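Local coordinates for protein ubiquitin-like-specific protease 2 (Saccharomyces cerevisiae, PDB 5LNB) that removes SUMO from modified proteins as a cysteine protease of the Ulp1 (peptidase C48) family, here seen as its catalytic domain, at residues I53-T58 with M79-Y84; K110-I115 with R224-N229; I88-P91 with S96-K99. All blocks are in the same frame, centred on the assembly; numbering follows the deposited sequence.

Interaction 1: residues I53-T58 with M79-Y84; sequences ILDFFT and MSSFFY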
# COMPACT_ATOMS: atom_id res chain seq x y z
N ILE A 53 -1.07 -0.73 -11.57
CA ILE A 53 0.35 -0.74 -11.25
C ILE A 53 0.55 -0.67 -9.75
O ILE A 53 1.33 -1.44 -9.17
CB ILE A 53 1.07 0.42 -11.97
CG1 ILE A 53 1.06 0.21 -13.49
CG2 ILE A 53 2.47 0.55 -11.43
CD1 ILE A 53 1.73 -1.07 -13.94
N LEU A 54 -0.15 0.24 -9.09
CA LEU A 54 0.07 0.42 -7.66
C LEU A 54 -0.38 -0.80 -6.87
O LEU A 54 0.34 -1.27 -5.99
CB LEU A 54 -0.64 1.68 -7.18
CG LEU A 54 -0.21 2.01 -5.75
CD1 LEU A 54 0.06 3.48 -5.66
CD2 LEU A 54 -1.30 1.57 -4.76
N ASP A 55 -1.58 -1.33 -7.17
CA ASP A 55 -2.04 -2.50 -6.41
C ASP A 55 -1.16 -3.72 -6.69
O ASP A 55 -0.90 -4.52 -5.78
CB ASP A 55 -3.52 -2.80 -6.69
CG ASP A 55 -4.46 -1.74 -6.09
OD1 ASP A 55 -4.16 -1.23 -5.01
OD2 ASP A 55 -5.48 -1.40 -6.71
N PHE A 56 -0.66 -3.87 -7.92
CA PHE A 56 0.25 -4.97 -8.19
C PHE A 56 1.50 -4.88 -7.34
O PHE A 56 1.92 -5.86 -6.71
CB PHE A 56 0.63 -5.03 -9.66
CG PHE A 56 1.70 -6.04 -9.94
CD1 PHE A 56 1.40 -7.39 -9.97
CD2 PHE A 56 3.02 -5.66 -10.12
CE1 PHE A 56 2.38 -8.33 -10.21
CE2 PHE A 56 4.00 -6.60 -10.35
CZ PHE A 56 3.68 -7.94 -10.40
N PHE A 57 2.12 -3.70 -7.29
CA PHE A 57 3.42 -3.59 -6.63
C PHE A 57 3.31 -3.58 -5.11
O PHE A 57 4.21 -4.09 -4.44
CB PHE A 57 4.15 -2.35 -7.12
CG PHE A 57 5.01 -2.61 -8.31
CD1 PHE A 57 6.06 -3.52 -8.23
CD2 PHE A 57 4.78 -1.95 -9.51
CE1 PHE A 57 6.87 -3.77 -9.34
CE2 PHE A 57 5.60 -2.19 -10.62
CZ PHE A 57 6.64 -3.10 -10.53
N THR A 58 2.26 -3.00 -4.54
CA THR A 58 2.11 -3.14 -3.09
C THR A 58 1.98 -4.61 -2.72
O THR A 58 2.64 -5.08 -1.79
CB THR A 58 0.89 -2.35 -2.59
OG1 THR A 58 -0.31 -2.87 -3.17
CG2 THR A 58 1.03 -0.87 -2.95
N MET A 79 -5.21 -3.91 1.68
CA MET A 79 -6.39 -3.48 0.95
C MET A 79 -5.99 -3.02 -0.45
O MET A 79 -4.96 -2.38 -0.63
CB MET A 79 -7.08 -2.32 1.68
CG MET A 79 -7.66 -2.70 3.03
SD MET A 79 -9.01 -3.85 2.83
CE MET A 79 -9.74 -3.75 4.46
N SER A 80 -6.81 -3.37 -1.43
CA SER A 80 -6.63 -2.74 -2.73
C SER A 80 -7.01 -1.26 -2.64
O SER A 80 -7.76 -0.84 -1.74
CB SER A 80 -7.47 -3.44 -3.80
OG SER A 80 -8.73 -2.82 -3.92
N SER A 81 -6.48 -0.47 -3.58
CA SER A 81 -6.77 0.96 -3.58
C SER A 81 -8.26 1.26 -3.68
O SER A 81 -8.71 2.33 -3.24
CB SER A 81 -6.04 1.65 -4.72
OG SER A 81 -6.50 1.17 -5.97
N PHE A 82 -9.05 0.35 -4.24
CA PHE A 82 -10.48 0.61 -4.38
C PHE A 82 -11.24 0.54 -3.06
O PHE A 82 -12.36 1.04 -3.00
CB PHE A 82 -11.10 -0.35 -5.39
CG PHE A 82 -10.60 -0.13 -6.79
CD1 PHE A 82 -9.49 -0.82 -7.25
CD2 PHE A 82 -11.22 0.78 -7.63
CE1 PHE A 82 -9.02 -0.63 -8.53
CE2 PHE A 82 -10.75 0.98 -8.92
CZ PHE A 82 -9.65 0.27 -9.37
N PHE A 83 -10.65 -0.03 -2.00
CA PHE A 83 -11.34 -0.08 -0.71
C PHE A 83 -11.69 1.33 -0.21
O PHE A 83 -12.85 1.63 0.07
CB PHE A 83 -10.49 -0.82 0.33
CG PHE A 83 -11.00 -0.68 1.73
CD1 PHE A 83 -12.07 -1.44 2.17
CD2 PHE A 83 -10.43 0.21 2.62
CE1 PHE A 83 -12.55 -1.32 3.47
CE2 PHE A 83 -10.90 0.35 3.92
CZ PHE A 83 -11.96 -0.42 4.34
N TYR A 84 -10.68 2.20 -0.08
CA TYR A 84 -10.96 3.53 0.47
C TYR A 84 -11.97 4.26 -0.39
O TYR A 84 -12.90 4.89 0.12
CB TYR A 84 -9.67 4.34 0.60
CG TYR A 84 -9.89 5.71 1.20
CD1 TYR A 84 -10.16 6.81 0.39
CD2 TYR A 84 -9.81 5.91 2.57
CE1 TYR A 84 -10.35 8.07 0.92
CE2 TYR A 84 -10.01 7.16 3.12
CZ TYR A 84 -10.27 8.24 2.30
OH TYR A 84 -10.47 9.49 2.84
O HOH W 1 -3.10 -2.44 -2.73
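Asp55 grips Ser81 with both carboxylate oxygens. OD1 of Asp55 accepts the backbone N-H of Ser81, with OD1 to N at 2.8 Å. OD2 of Asp55 accepts from the hydroxyl of the same serine, with OD2 to Ser81 OG at 2.9 Å. Both donors come from the syn side. The amide lies further from the carboxylate plane, 29° out of it, against 19° for the hydroxyl. Together the two bonds should limit rotation of the carboxylate.

The serine can offer both groups because its OG sits between its own backbone N and carbonyl carbon (chi1 63°), which turns the hydroxyl to the same partner as the amide. OG also makes a weak hydrogen bond to OD1 of Asp51, one turn earlier on the helix of Asp55. The ring of Phe82 comes near the carboxylate obliquely, with CE1 of Phe82 4.1 Å from OD2 of Asp55.

A water adds a second bridge. It donates to Asp55 OD1 at 2.8 Å and to the carbonyl O of Met79 at 2.8 Å, and accepts from Thr58 OG1. OD1 thus has two good donors.

Ser80 OG accepts from Phe82 N at 3.2 Å, a capping bond at the turn leading into helix 82-87. The contact therefore ties the N-terminal part of helix 51-67 to the turn leading into helix 82-87. Next to it, Met79 lies against Ile115 of strand 112-119, Leu54 packs on helix 215-228, and Phe56 packs on helix 264-285.

Interaction 2: residues K110-I115 with R224-N229; sequences KKYVVI and RKFFEN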
# COMPACT_ATOMS: atom_id res chain seq x y z
N LYS A 110 -4.48 -8.51 12.71
CA LYS A 110 -3.33 -8.09 11.92
C LYS A 110 -2.46 -7.09 12.68
O LYS A 110 -2.97 -6.19 13.36
CB LYS A 110 -3.80 -7.48 10.60
CG LYS A 110 -4.82 -8.34 9.85
CD LYS A 110 -4.18 -9.64 9.41
CE LYS A 110 -5.22 -10.70 9.11
NZ LYS A 110 -4.52 -11.94 8.69
N LYS A 111 -1.15 -7.26 12.56
CA LYS A 111 -0.22 -6.23 13.00
C LYS A 111 -0.20 -5.02 12.06
O LYS A 111 0.03 -3.90 12.51
CB LYS A 111 1.19 -6.80 13.11
CG LYS A 111 1.43 -7.69 14.30
CD LYS A 111 2.91 -8.05 14.41
CE LYS A 111 3.22 -8.58 15.79
NZ LYS A 111 2.80 -7.62 16.85
N TYR A 112 -0.41 -5.22 10.75
CA TYR A 112 -0.32 -4.14 9.77
C TYR A 112 -1.48 -4.26 8.80
O TYR A 112 -1.62 -5.28 8.12
CB TYR A 112 1.02 -4.17 8.99
CG TYR A 112 2.20 -4.53 9.86
CD1 TYR A 112 2.73 -3.61 10.77
CD2 TYR A 112 2.77 -5.79 9.80
CE1 TYR A 112 3.80 -3.96 11.60
CE2 TYR A 112 3.84 -6.14 10.61
CZ TYR A 112 4.35 -5.23 11.51
OH TYR A 112 5.40 -5.61 12.30
N VAL A 113 -2.33 -3.24 8.74
CA VAL A 113 -3.38 -3.17 7.73
C VAL A 113 -3.04 -2.02 6.80
O VAL A 113 -2.95 -0.86 7.24
CB VAL A 113 -4.77 -3.01 8.35
CG1 VAL A 113 -5.85 -2.99 7.27
CG2 VAL A 113 -5.05 -4.14 9.36
N VAL A 114 -2.81 -2.33 5.53
CA VAL A 114 -2.23 -1.39 4.57
C VAL A 114 -3.35 -0.84 3.69
O VAL A 114 -4.05 -1.60 3.02
CB VAL A 114 -1.15 -2.06 3.71
CG1 VAL A 114 -0.54 -1.03 2.72
CG2 VAL A 114 -0.06 -2.67 4.61
N ILE A 115 -3.50 0.48 3.68
CA ILE A 115 -4.57 1.09 2.90
C ILE A 115 -4.02 2.19 2.00
O ILE A 115 -3.81 3.32 2.47
CB ILE A 115 -5.69 1.62 3.80
CG1 ILE A 115 -6.22 0.51 4.70
CG2 ILE A 115 -6.80 2.23 2.95
CD1 ILE A 115 -7.26 0.98 5.69
N ARG A 224 7.21 -0.44 0.27
CA ARG A 224 8.31 -1.38 0.11
C ARG A 224 9.33 -1.23 1.23
O ARG A 224 9.77 -2.22 1.82
CB ARG A 224 8.97 -1.19 -1.24
CG ARG A 224 10.19 -2.07 -1.43
CD ARG A 224 10.86 -1.85 -2.77
NE ARG A 224 12.00 -2.73 -2.93
CZ ARG A 224 12.88 -2.65 -3.94
NH1 ARG A 224 12.74 -1.72 -4.87
NH2 ARG A 224 13.89 -3.50 -4.00
N LYS A 225 9.73 0.01 1.52
CA LYS A 225 10.71 0.23 2.58
C LYS A 225 10.17 -0.23 3.93
O LYS A 225 10.88 -0.88 4.71
CB LYS A 225 11.12 1.70 2.63
CG LYS A 225 12.06 2.05 3.78
CD LYS A 225 13.39 1.32 3.67
CE LYS A 225 14.05 1.57 2.32
NZ LYS A 225 15.47 1.11 2.29
N PHE A 226 8.91 0.10 4.23
CA PHE A 226 8.33 -0.30 5.51
C PHE A 226 8.47 -1.80 5.72
O PHE A 226 8.85 -2.25 6.81
CB PHE A 226 6.86 0.13 5.56
CG PHE A 226 6.16 -0.25 6.84
CD1 PHE A 226 5.60 -1.52 7.00
CD2 PHE A 226 6.05 0.66 7.89
CE1 PHE A 226 4.96 -1.88 8.18
CE2 PHE A 226 5.40 0.32 9.08
CZ PHE A 226 4.85 -0.96 9.23
N PHE A 227 8.19 -2.60 4.69
CA PHE A 227 8.16 -4.05 4.85
C PHE A 227 9.51 -4.73 4.63
O PHE A 227 9.60 -5.95 4.77
CB PHE A 227 7.10 -4.65 3.94
CG PHE A 227 5.72 -4.48 4.47
CD1 PHE A 227 5.24 -5.33 5.46
CD2 PHE A 227 4.91 -3.45 4.02
CE1 PHE A 227 3.97 -5.16 5.97
CE2 PHE A 227 3.64 -3.28 4.53
CZ PHE A 227 3.17 -4.13 5.51
N GLU A 228 10.56 -3.97 4.33
CA GLU A 228 11.89 -4.54 4.53
C GLU A 228 12.24 -4.62 6.02
O GLU A 228 13.07 -5.46 6.39
CB GLU A 228 12.92 -3.72 3.76
CG GLU A 228 12.65 -3.75 2.26
CD GLU A 228 13.60 -2.89 1.43
OE1 GLU A 228 14.16 -1.90 1.97
OE2 GLU A 228 13.76 -3.20 0.23
N ASN A 229 11.61 -3.80 6.88
CA ASN A 229 11.81 -3.88 8.33
C ASN A 229 10.76 -3.02 9.04
O ASN A 229 10.99 -1.84 9.32
CB ASN A 229 13.22 -3.43 8.72
CG ASN A 229 13.53 -3.69 10.19
OD1 ASN A 229 12.63 -3.72 11.03
ND2 ASN A 229 14.80 -3.88 10.51
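An aromatic cluster of Tyr112, Phe226 and Phe227 joins strand 112-119 of the central mixed sheet to the C-terminal end of helix 215-228. The short strand and helix segments run nearly antiparallel, at 171°, with their axes 12.1 Å apart. Side chains bridge that gap.

Both phenylalanines turn an edge to the tyrosine in offset edge-to-face pairs. The Phe226 and Tyr112 planes meet at 79°, with CZ of Phe226 3.7 Å from CD1 of Tyr112. Phe227 stands almost square to Tyr112, at 87°. Its CE1 lies 4.1 Å from CD2 of Tyr112, on the other side of CG from the CD1 that meets Phe226.

Consecutive residues reach one ring because their first torsions differ. Phe226 extends with CG anti to the backbone N, while CG of Phe227 lies anti to the carbonyl carbon. The two rings also touch each other: CD1 of Phe226 sits over the centre of the Phe227 face. Val114 CG2 meets Phe227 at its edge, 3.7 Å from CZ.

All four residues are buried. Ile62 of helix 51-67 touches Val114 and Phe227, Ile127 of the next strand touches Tyr112 and Phe226, and Ile234 of helix 230-238 touches the same two rings. This is apolar helix-on-sheet packing, as expected in the layered core of the papain-like fold of Ulp1-family cysteine proteases.

Interaction 3: residues I88-P91 with S96-K99; sequences ISNP and SNVK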
# COMPACT_ATOMS: atom_id res chain seq x y z
N ILE A 88 -15.74 5.79 1.09
CA ILE A 88 -16.25 7.16 1.09
C ILE A 88 -17.21 7.42 -0.07
O ILE A 88 -17.59 8.57 -0.30
CB ILE A 88 -15.11 8.18 1.05
CG1 ILE A 88 -14.38 8.11 -0.30
CG2 ILE A 88 -14.13 7.94 2.19
CD1 ILE A 88 -13.58 9.37 -0.65
N SER A 89 -17.58 6.38 -0.83
CA SER A 89 -18.42 6.61 -2.00
C SER A 89 -19.76 7.23 -1.61
O SER A 89 -20.31 8.05 -2.35
CB SER A 89 -18.65 5.31 -2.76
OG SER A 89 -19.46 4.43 -2.01
N ASN A 90 -20.28 6.85 -0.45
CA ASN A 90 -21.54 7.37 0.09
C ASN A 90 -21.31 7.68 1.56
O ASN A 90 -21.38 6.77 2.41
CB ASN A 90 -22.66 6.35 -0.11
CG ASN A 90 -23.97 6.79 0.51
OD1 ASN A 90 -24.00 7.64 1.40
ND2 ASN A 90 -25.06 6.20 0.04
N PRO A 91 -21.03 8.94 1.91
CA PRO A 91 -20.69 9.27 3.31
C PRO A 91 -21.87 9.26 4.27
O PRO A 91 -21.67 9.53 5.46
CB PRO A 91 -20.08 10.68 3.19
CG PRO A 91 -20.67 11.24 1.95
CD PRO A 91 -20.83 10.08 1.01
N SER A 96 -21.62 0.63 5.79
CA SER A 96 -22.49 -0.06 4.84
C SER A 96 -21.86 -0.17 3.47
O SER A 96 -22.14 -1.12 2.73
CB SER A 96 -23.84 0.65 4.73
OG SER A 96 -24.56 0.54 5.94
N ASN A 97 -21.02 0.80 3.09
CA ASN A 97 -20.43 0.80 1.75
C ASN A 97 -19.51 -0.39 1.54
O ASN A 97 -19.46 -0.95 0.44
CB ASN A 97 -19.68 2.11 1.50
CG ASN A 97 -20.59 3.32 1.46
OD1 ASN A 97 -21.78 3.20 1.17
ND2 ASN A 97 -20.04 4.50 1.74
N VAL A 98 -18.78 -0.79 2.58
CA VAL A 98 -17.75 -1.82 2.46
C VAL A 98 -18.08 -3.06 3.29
O VAL A 98 -17.20 -3.91 3.48
CB VAL A 98 -16.36 -1.28 2.83
CG1 VAL A 98 -15.90 -0.25 1.81
CG2 VAL A 98 -16.37 -0.67 4.24
N LYS A 99 -19.31 -3.20 3.79
CA LYS A 99 -19.63 -4.36 4.62
C LYS A 99 -19.41 -5.67 3.86
O LYS A 99 -18.80 -6.61 4.38
CB LYS A 99 -21.07 -4.28 5.13
CG LYS A 99 -21.43 -5.43 6.06
CD LYS A 99 -22.65 -5.13 6.89
CE LYS A 99 -23.05 -6.34 7.76
NZ LYS A 99 -21.93 -6.80 8.64
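Asn97 reaches across to the loop after helix 82-87 and donates from ND2 to the carbonyl O of Asn90. ND2 and O are 2.7 Å apart and the N-H...O angle is 155°. The oxygen lies close to the Asn97 amide plane. Seen from the acceptor the approach is less regular: the donor sits above the carbonyl plane of Asn90, 41° out of it.

The first torsion of Asn97 sets CG anti to the carbonyl carbon and beside its own N (chi1 -66°). This extends the amide from helix 94-98 to the loop. ND2 also donates to the backbone O of Leu87, so the amide nitrogen bonds to two backbone oxygens, of Leu87 and Asn90. OD1 of Asn97 lies against CB of Asn90, 3.5 Å away.

Asn90 turns its own amide elsewhere. Its CG lies anti to its backbone N, and OD1 accepts from Ala92 N, just past the segment. What Asn97 touches is therefore the CB and the main chain of Asn90.

Ser89 points its CB to the helix, but its OG bonds to the backbone O of Lys86. Against Asn97 it makes only a loose contact, OG to ND2 at 3.8 Å.

The contact is polar and lies at the surface. One side-chain amide bonds to main-chain oxygens at the end of helix 82-87 and in the loop after it, which implies a link that probably depends on the backbone path there more than on its side chains.

All three contacts belong to the Ulp1-type catalytic domain. Interactions 1 and 2 are neighbours, with centres about 13 Å apart. They meet where Met79 N lies 2.9 Å from Val114 O, a probable hydrogen bond from the residue just after strand 76-78 to strand 112-119. Ile115 packs on Phe83 and Tyr84 beside it. Helix 82-87 leads on from interaction 1 to interaction 3, whose centre is about 17 Å away; Phe83 CE1 touches Val98 CB at 3.9 Å. Interactions 2 and 3 do not touch, with nearest atoms about 9 Å apart. In space, not in chain order, the contacts pass from buried interaction 2, through partly buried interaction 1, to the surface at interaction 3.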